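Local coordinates for protein muconate cycloisomerase (Azorhizobium caulinodans, PDB 3MY9) that belongs to the enolase superfamily, with an N-terminal capping domain beside a TIM-barrel-like domain, and carries bound magnesium ions, at residues A[3-15]-A[71-85]. Sequence-based numbering, arbitrary orientation.
Sequences SWDSVVERIRIFL and LDIYLRPLILGAPIK
V8, I11 and I13 pack against helix 71-79 and the turn that ends it, joining the first strand of the N-terminal capping domain of this enolase-superfamily protein to the last turns of a helix running nearly antiparallel to it, at 160°. Backbone bonds fix the register where the chain leaves the helix. A82 O receives V8 N at 3.1 Å, and V8 O takes G81 N, from within the type II turn I79-A82, in a more bent bond, so V8 is gripped through both its polar backbone atoms. Farther on, I84 N donates to S6 O in a nearly straight bond of 171°; with the V8 N to A82 O bond it flanks V7 and P83, whose backbones form a single beta bridge.

Apolar contacts run along the chain in either direction from V8. The two methyls of V8 divide their contacts, CG1 meeting I79 CG2 at 3.9 Å and CG2 meeting I84 CG1. At the indole edge, near the ring plane, W4 CH2 abuts I84 CB, while W4 NE1 is bonded to D46. I13 CD1 lies against the helix, 3.5 Å from L71 CB and 3.3 Å from D72 N.

Charged side chains lie near either end of the contact. With its chain bent at chi3 (93°), K85 lays CD and NZ beside W4 O, NZ making a weak bond there and a long salt bridge to D5 OD2. Over one face of the R76 guanidinium lies I11 CG1, while D72, within the same helix, holds that group side-on: R76 NE binds D72 O, and R76 NH2 meets D72 OD1 at 2.6 Å.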
ATOM      1  N   SER A   3      34.899   8.969 -43.348  1.00 77.39           N
ATOM      2  CA  SER A   3      33.531   8.528 -42.948  1.00 76.52           C
ATOM      3  C   SER A   3      33.376   7.041 -43.291  1.00 76.32           C
ATOM      4  O   SER A   3      33.335   6.661 -44.467  1.00 78.11           O
ATOM      5  CB  SER A   3      32.468   9.379 -43.650  1.00 77.47           C
ATOM      6  OG  SER A   3      31.251   9.396 -42.929  1.00 75.67           O
ATOM      7  N   TRP A   4      33.317   6.203 -42.256  1.00 74.28           N
ATOM      8  CA  TRP A   4      33.261   4.755 -42.438  1.00 73.43           C
ATOM      9  C   TRP A   4      31.832   4.247 -42.417  1.00 72.60           C
ATOM     10  O   TRP A   4      31.087   4.574 -41.511  1.00 71.24           O
ATOM     11  CB  TRP A   4      34.018   4.059 -41.324  1.00 72.06           C
ATOM     12  CG  TRP A   4      34.236   2.622 -41.610  1.00 71.08           C
ATOM     13  CD1 TRP A   4      35.196   2.095 -42.418  1.00 72.18           C
ATOM     14  CD2 TRP A   4      33.491   1.514 -41.093  1.00 67.04           C
ATOM     15  NE1 TRP A   4      35.096   0.724 -42.441  1.00 71.99           N
ATOM     16  CE2 TRP A   4      34.062   0.343 -41.629  1.00 67.86           C
ATOM     17  CE3 TRP A   4      32.405   1.397 -40.222  1.00 63.76           C
ATOM     18  CZ2 TRP A   4      33.578  -0.927 -41.328  1.00 66.09           C
ATOM     19  CZ3 TRP A   4      31.923   0.135 -39.931  1.00 62.43           C
ATOM     20  CH2 TRP A   4      32.508  -1.007 -40.471  1.00 63.21           C
ATOM     21  N   ASP A   5      31.475   3.458 -43.426  1.00 73.55           N
ATOM     22  CA  ASP A   5      30.201   2.751 -43.488  1.00 73.55           C
ATOM     23  C   ASP A   5      30.497   1.445 -44.173  1.00 73.65           C
ATOM     24  O   ASP A   5      31.216   1.431 -45.167  1.00 75.34           O
ATOM     25  CB  ASP A   5      29.158   3.539 -44.301  1.00 74.74           C
ATOM     26  CG  ASP A   5      27.705   3.159 -43.939  1.00 76.97           C
ATOM     27  OD1 ASP A   5      27.297   1.989 -44.158  1.00 79.40           O
ATOM     28  OD2 ASP A   5      26.964   4.044 -43.446  1.00 79.15           O
ATOM     29  N   SER A   6      29.973   0.348 -43.643  1.00 72.02           N
ATOM     30  CA  SER A   6      30.148  -0.946 -44.282  1.00 72.55           C
ATOM     31  C   SER A   6      29.164  -1.977 -43.762  1.00 71.59           C
ATOM     32  O   SER A   6      28.592  -1.831 -42.673  1.00 70.29           O
ATOM     33  CB  SER A   6      31.585  -1.459 -44.100  1.00 73.04           C
ATOM     34  OG  SER A   6      31.813  -2.625 -44.877  1.00 73.34           O
ATOM     35  N   VAL A   7      28.980  -3.025 -44.555  1.00 72.15           N
ATOM     36  CA  VAL A   7      28.026  -4.071 -44.247  1.00 71.97           C
ATOM     37  C   VAL A   7      28.718  -5.397 -43.976  1.00 72.35           C
ATOM     38  O   VAL A   7      29.839  -5.622 -44.428  1.00 73.07           O
ATOM     39  CB  VAL A   7      27.026  -4.248 -45.401  1.00 73.99           C
ATOM     40  CG1 VAL A   7      26.091  -3.043 -45.470  1.00 73.10           C
ATOM     41  CG2 VAL A   7      27.764  -4.466 -46.720  1.00 75.05           C
ATOM     42  N   VAL A   8      28.049  -6.264 -43.222  1.00 71.86           N
ATOM     43  CA  VAL A   8      28.493  -7.636 -43.057  1.00 72.89           C
ATOM     44  C   VAL A   8      28.406  -8.360 -44.403  1.00 76.51           C
ATOM     45  O   VAL A   8      27.395  -8.259 -45.110  1.00 76.85           O
ATOM     46  CB  VAL A   8      27.629  -8.397 -42.056  1.00 72.10           C
ATOM     47  CG1 VAL A   8      27.929  -9.886 -42.123  1.00 72.93           C
ATOM     48  CG2 VAL A   8      27.833  -7.849 -40.621  1.00 68.84           C
ATOM     49  N   GLU A   9      29.466  -9.096 -44.737  1.00 78.93           N
ATOM     50  CA  GLU A   9      29.559  -9.824 -46.006  1.00 82.63           C
ATOM     51  C   GLU A   9      29.486 -11.347 -45.835  1.00 84.51           C
ATOM     52  O   GLU A   9      28.904 -12.028 -46.681  1.00 87.25           O
ATOM     53  CB  GLU A   9      30.839  -9.436 -46.747  1.00 83.64           C
ATOM     54  CG  GLU A   9      30.818  -9.775 -48.238  1.00 88.12           C
ATOM     55  CD  GLU A   9      32.081  -9.327 -48.941  1.00 91.59           C
ATOM     56  OE1 GLU A   9      33.113  -9.173 -48.248  1.00 94.10           O
ATOM     57  OE2 GLU A   9      32.051  -9.121 -50.173  1.00 93.87           O
ATOM     58  N   ARG A  10      30.086 -11.887 -44.776  1.00 83.99           N
ATOM     59  CA  ARG A  10      29.958 -13.317 -44.475  1.00 85.99           C
ATOM     60  C   ARG A  10      30.259 -13.639 -43.029  1.00 84.36           C
ATOM     61  O   ARG A  10      30.929 -12.876 -42.337  1.00 82.18           O
ATOM     62  CB  ARG A  10      30.888 -14.150 -45.353  1.00 89.15           C
ATOM     63  CG  ARG A  10      32.370 -13.860 -45.169  1.00 89.95           C
ATOM     64  CD  ARG A  10      33.215 -14.828 -45.987  1.00 94.93           C
ATOM     65  NE  ARG A  10      34.626 -14.447 -46.008  1.00 97.17           N
ATOM     66  CZ  ARG A  10      35.152 -13.476 -46.761  1.00 99.19           C
ATOM     67  NH1 ARG A  10      34.394 -12.744 -47.572  1.00 99.50           N
ATOM     68  NH2 ARG A  10      36.457 -13.228 -46.696  1.00100.64           N
ATOM     69  N   ILE A  11      29.767 -14.788 -42.584  1.00 85.47           N
ATOM     70  CA  ILE A  11      30.137 -15.313 -41.282  1.00 84.84           C
ATOM     71  C   ILE A  11      30.653 -16.745 -41.394  1.00 87.64           C
ATOM     72  O   ILE A  11      30.418 -17.433 -42.394  1.00 90.48           O
ATOM     73  CB  ILE A  11      28.969 -15.249 -40.268  1.00 82.97           C
ATOM     74  CG1 ILE A  11      27.823 -16.181 -40.669  1.00 84.75           C
ATOM     75  CG2 ILE A  11      28.471 -13.809 -40.123  1.00 81.29           C
ATOM     76  CD1 ILE A  11      26.676 -16.181 -39.684  1.00 83.21           C
ATOM     77  N   ARG A  12      31.406 -17.141 -40.376  1.00 87.41           N
ATOM     78  CA  ARG A  12      31.744 -18.526 -40.106  1.00 90.05           C
ATOM     79  C   ARG A  12      31.399 -18.798 -38.649  1.00 88.41           C
ATOM     80  O   ARG A  12      31.780 -18.029 -37.762  1.00 85.95           O
ATOM     81  CB  ARG A  12      33.236 -18.783 -40.305  1.00 91.51           C
ATOM     82  CG  ARG A  12      33.809 -18.365 -41.645  1.00 94.05           C
ATOM     83  CD  ARG A  12      35.054 -19.179 -41.946  1.00 98.45           C
ATOM     84  NE  ARG A  12      35.978 -18.514 -42.864  1.00101.12           N
ATOM     85  CZ  ARG A  12      37.164 -17.989 -42.534  1.00101.68           C
ATOM     86  NH1 ARG A  12      37.626 -18.023 -41.282  1.00 99.00           N
ATOM     87  NH2 ARG A  12      37.912 -17.425 -43.488  1.00103.25           N
ATOM     88  N   ILE A  13      30.658 -19.871 -38.406  1.00 90.05           N
ATOM     89  CA  ILE A  13      30.334 -20.296 -37.051  1.00 89.13           C
ATOM     90  C   ILE A  13      31.162 -21.544 -36.769  1.00 91.37           C
ATOM     91  O   ILE A  13      31.175 -22.482 -37.580  1.00 93.93           O
ATOM     92  CB  ILE A  13      28.838 -20.614 -36.905  1.00 89.53           C
ATOM     93  CG1 ILE A  13      27.991 -19.408 -37.331  1.00 88.71           C
ATOM     94  CG2 ILE A  13      28.511 -21.011 -35.465  1.00 87.91           C
ATOM     95  CD1 ILE A  13      26.559 -19.757 -37.679  1.00 90.73           C
ATOM     96  N   PHE A  14      31.870 -21.543 -35.636  1.00 89.96           N
ATOM     97  CA  PHE A  14      32.732 -22.661 -35.255  1.00 91.82           C
ATOM     98  C   PHE A  14      32.267 -23.263 -33.946  1.00 91.47           C
ATOM     99  O   PHE A  14      32.094 -22.542 -32.955  1.00 88.74           O
ATOM    100  CB  PHE A  14      34.173 -22.194 -35.073  1.00 91.11           C
ATOM    101  CG  PHE A  14      34.810 -21.669 -36.319  1.00 91.79           C
ATOM    102  CD1 PHE A  14      35.557 -22.506 -37.136  1.00 94.83           C
ATOM    103  CD2 PHE A  14      34.684 -20.336 -36.673  1.00 89.54           C
ATOM    104  CE1 PHE A  14      36.165 -22.025 -38.276  1.00 95.12           C
ATOM    105  CE2 PHE A  14      35.287 -19.849 -37.826  1.00 90.64           C
ATOM    106  CZ  PHE A  14      36.031 -20.696 -38.622  1.00 93.02           C
ATOM    107  N   LEU A  15      32.053 -24.573 -33.941  1.00 94.38           N
ATOM    108  CA  LEU A  15      31.898 -25.310 -32.693  1.00 94.88           C
ATOM    109  C   LEU A  15      33.289 -25.847 -32.386  1.00 96.44           C
ATOM    110  O   LEU A  15      33.844 -26.609 -33.187  1.00 99.19           O
ATOM    111  CB  LEU A  15      30.878 -26.450 -32.835  1.00 97.28           C
ATOM    112  CG  LEU A  15      30.304 -27.028 -31.530  1.00 96.91           C
ATOM    113  CD1 LEU A  15      29.261 -28.122 -31.798  1.00 99.43           C
ATOM    114  CD2 LEU A  15      31.415 -27.568 -30.653  1.00 98.01           C
ATOM    115  N   LEU A  71      22.519 -19.290 -34.469  1.00 90.43           N
ATOM    116  CA  LEU A  71      23.304 -18.463 -35.390  1.00 89.47           C
ATOM    117  C   LEU A  71      23.201 -18.941 -36.833  1.00 91.92           C
ATOM    118  O   LEU A  71      23.001 -18.137 -37.748  1.00 91.86           O
ATOM    119  CB  LEU A  71      24.778 -18.427 -34.969  1.00 88.34           C
ATOM    120  CG  LEU A  71      25.136 -17.618 -33.713  1.00 84.77           C
ATOM    121  CD1 LEU A  71      26.481 -18.075 -33.139  1.00 83.75           C
ATOM    122  CD2 LEU A  71      25.153 -16.117 -34.002  1.00 81.32           C
ATOM    123  N   ASP A  72      23.335 -20.253 -37.022  1.00 93.92           N
ATOM    124  CA  ASP A  72      23.469 -20.851 -38.359  1.00 96.62           C
ATOM    125  C   ASP A  72      22.193 -20.739 -39.201  1.00 97.67           C
ATOM    126  O   ASP A  72      22.276 -20.498 -40.410  1.00 98.89           O
ATOM    127  CB  ASP A  72      23.912 -22.324 -38.240  1.00 99.07           C
ATOM    128  CG  ASP A  72      24.252 -22.963 -39.589  1.00102.96           C
ATOM    129  OD1 ASP A  72      24.915 -22.321 -40.436  1.00103.58           O
ATOM    130  OD2 ASP A  72      23.862 -24.133 -39.794  1.00106.50           O
ATOM    131  N   ILE A  73      21.029 -20.907 -38.570  1.00 96.89           N
ATOM    132  CA  ILE A  73      19.750 -20.883 -39.294  1.00 98.37           C
ATOM    133  C   ILE A  73      18.884 -19.637 -38.977  1.00 95.64           C
ATOM    134  O   ILE A  73      18.495 -18.917 -39.892  1.00 95.90           O
ATOM    135  CB  ILE A  73      18.975 -22.254 -39.170  1.00101.30           C
ATOM    136  CG1 ILE A  73      18.058 -22.340 -37.943  1.00100.53           C
ATOM    137  CG2 ILE A  73      19.957 -23.419 -39.158  1.00102.97           C
ATOM    138  CD1 ILE A  73      16.626 -21.875 -38.214  1.00101.86           C
ATOM    139  N   TYR A  74      18.612 -19.357 -37.702  1.00 92.87           N
ATOM    140  CA  TYR A  74      17.680 -18.282 -37.358  1.00 90.81           C
ATOM    141  C   TYR A  74      18.268 -16.879 -37.621  1.00 88.35           C
ATOM    142  O   TYR A  74      17.648 -16.063 -38.314  1.00 88.66           O
ATOM    143  CB  TYR A  74      17.211 -18.414 -35.910  1.00 89.09           C
ATOM    144  N   LEU A  75      19.469 -16.616 -37.101  1.00 85.82           N
ATOM    145  CA  LEU A  75      20.056 -15.266 -37.132  1.00 82.96           C
ATOM    146  C   LEU A  75      20.861 -14.936 -38.408  1.00 83.32           C
ATOM    147  O   LEU A  75      20.997 -13.768 -38.763  1.00 81.91           O
ATOM    148  CB  LEU A  75      20.914 -15.041 -35.881  1.00 80.62           C
ATOM    149  CG  LEU A  75      20.201 -15.152 -34.521  1.00 79.38           C
ATOM    150  CD1 LEU A  75      21.158 -14.939 -33.349  1.00 77.44           C
ATOM    151  CD2 LEU A  75      19.047 -14.158 -34.417  1.00 78.95           C
ATOM    152  N   ARG A  76      21.361 -15.949 -39.110  1.00 84.99           N
ATOM    153  CA  ARG A  76      22.201 -15.741 -40.310  1.00 85.76           C
ATOM    154  C   ARG A  76      21.651 -14.743 -41.363  1.00 85.81           C
ATOM    155  O   ARG A  76      22.405 -13.891 -41.848  1.00 84.69           O
ATOM    156  CB  ARG A  76      22.522 -17.086 -40.981  1.00 88.77           C
ATOM    157  CG  ARG A  76      23.361 -16.989 -42.256  1.00 90.85           C
ATOM    158  CD  ARG A  76      23.417 -18.319 -42.987  1.00 94.74           C
ATOM    159  NE  ARG A  76      24.220 -19.310 -42.273  1.00 94.79           N
ATOM    160  CZ  ARG A  76      25.539 -19.459 -42.400  1.00 94.88           C
ATOM    161  NH1 ARG A  76      26.251 -18.673 -43.208  1.00 93.99           N
ATOM    162  NH2 ARG A  76      26.156 -20.407 -41.704  1.00 95.46           N
ATOM    163  N   PRO A  77      20.352 -14.851 -41.732  1.00 86.73           N
ATOM    164  CA  PRO A  77      19.775 -13.908 -42.702  1.00 87.17           C
ATOM    165  C   PRO A  77      19.551 -12.483 -42.172  1.00 84.28           C
ATOM    166  O   PRO A  77      19.295 -11.570 -42.963  1.00 84.40           O
ATOM    167  CB  PRO A  77      18.424 -14.546 -43.070  1.00 89.73           C
ATOM    168  CG  PRO A  77      18.370 -15.867 -42.365  1.00 90.58           C
ATOM    169  CD  PRO A  77      19.358 -15.837 -41.273  1.00 88.10           C
ATOM    170  N   LEU A  78      19.612 -12.310 -40.853  1.00 81.54           N
ATOM    171  CA  LEU A  78      19.565 -10.989 -40.243  1.00 78.89           C
ATOM    172  C   LEU A  78      20.962 -10.356 -40.256  1.00 77.16           C
ATOM    173  O   LEU A  78      21.092  -9.171 -40.589  1.00 76.35           O
ATOM    174  CB  LEU A  78      19.009 -11.068 -38.816  1.00 77.29           C
ATOM    175  CG  LEU A  78      17.644 -11.762 -38.672  1.00 79.34           C
ATOM    176  CD1 LEU A  78      17.091 -11.620 -37.262  1.00 77.44           C
ATOM    177  CD2 LEU A  78      16.626 -11.232 -39.701  1.00 81.67           C
ATOM    178  N   ILE A  79      21.996 -11.146 -39.921  1.00 76.37           N
ATOM    179  CA  ILE A  79      23.393 -10.651 -39.902  1.00 74.51           C
ATOM    180  C   ILE A  79      23.829 -10.215 -41.299  1.00 75.04           C
ATOM    181  O   ILE A  79      24.395  -9.132 -41.477  1.00 73.46           O
ATOM    182  CB  ILE A  79      24.460 -11.711 -39.432  1.00 74.69           C
ATOM    183  CG1 ILE A  79      23.989 -12.561 -38.254  1.00 74.68           C
ATOM    184  CG2 ILE A  79      25.759 -11.019 -39.047  1.00 72.35           C
ATOM    185  CD1 ILE A  79      23.407 -11.784 -37.134  1.00 72.97           C
ATOM    186  N   LEU A  80      23.577 -11.079 -42.280  1.00 76.94           N
ATOM    187  CA  LEU A  80      24.098 -10.884 -43.632  1.00 77.87           C
ATOM    188  C   LEU A  80      23.492  -9.645 -44.294  1.00 76.78           C
ATOM    189  O   LEU A  80      22.275  -9.514 -44.363  1.00 77.37           O
ATOM    190  CB  LEU A  80      23.854 -12.132 -44.492  1.00 81.20           C
ATOM    191  CG  LEU A  80      24.783 -13.336 -44.285  1.00 82.91           C
ATOM    192  CD1 LEU A  80      24.376 -14.473 -45.235  1.00 86.30           C
ATOM    193  CD2 LEU A  80      26.252 -12.948 -44.508  1.00 82.34           C
ATOM    194  N   GLY A  81      24.349  -8.742 -44.770  1.00 75.00           N
ATOM    195  CA  GLY A  81      23.907  -7.467 -45.329  1.00 74.05           C
ATOM    196  C   GLY A  81      23.813  -6.318 -44.318  1.00 70.66           C
ATOM    197  O   GLY A  81      23.951  -5.148 -44.693  1.00 69.90           O
ATOM    198  N   ALA A  82      23.612  -6.647 -43.039  1.00 68.12           N
ATOM    199  CA  ALA A  82      23.344  -5.649 -41.993  1.00 64.95           C
ATOM    200  C   ALA A  82      24.420  -4.554 -41.898  1.00 63.08           C
ATOM    201  O   ALA A  82      25.611  -4.844 -41.994  1.00 62.21           O
ATOM    202  CB  ALA A  82      23.186  -6.336 -40.661  1.00 63.50           C
ATOM    203  N   PRO A  83      24.002  -3.282 -41.711  1.00 61.96           N
ATOM    204  CA  PRO A  83      25.021  -2.225 -41.572  1.00 60.51           C
ATOM    205  C   PRO A  83      25.691  -2.238 -40.200  1.00 57.93           C
ATOM    206  O   PRO A  83      25.020  -2.140 -39.178  1.00 57.25           O
ATOM    207  CB  PRO A  83      24.242  -0.921 -41.827  1.00 60.38           C
ATOM    208  CG  PRO A  83      22.841  -1.359 -42.315  1.00 62.66           C
ATOM    209  CD  PRO A  83      22.632  -2.734 -41.770  1.00 62.29           C
ATOM    210  N   ILE A  84      27.018  -2.354 -40.192  1.00 57.51           N
ATOM    211  CA  ILE A  84      27.782  -2.602 -38.970  1.00 55.39           C
ATOM    212  C   ILE A  84      27.736  -1.430 -37.982  1.00 53.50           C
ATOM    213  O   ILE A  84      27.880  -1.649 -36.803  1.00 51.94           O
ATOM    214  CB  ILE A  84      29.257  -2.974 -39.296  1.00 56.13           C
ATOM    215  CG1 ILE A  84      29.307  -4.294 -40.068  1.00 58.56           C
ATOM    216  CG2 ILE A  84      30.095  -3.122 -38.024  1.00 51.95           C
ATOM    217  CD1 ILE A  84      30.614  -4.497 -40.814  1.00 59.99           C
ATOM    218  N   LYS A  85      27.554  -0.204 -38.472  1.00 54.04           N
ATOM    219  CA  LYS A  85      27.316   0.970 -37.616  1.00 53.71           C
ATOM    220  C   LYS A  85      25.963   0.930 -36.915  1.00 53.34           C
ATOM    221  O   LYS A  85      25.750   1.720 -36.003  1.00 55.34           O
ATOM    222  CB  LYS A  85      27.312   2.274 -38.427  1.00 55.01           C
ATOM    223  CG  LYS A  85      28.618   2.777 -38.982  1.00 55.42           C
ATOM    224  CD  LYS A  85      28.359   3.739 -40.210  1.00 58.85           C
ATOM    225  CE  LYS A  85      28.278   5.210 -39.793  1.00 57.96           C
ATOM    226  NZ  LYS A  85      28.427   6.196 -40.869  1.00 60.05           N
TER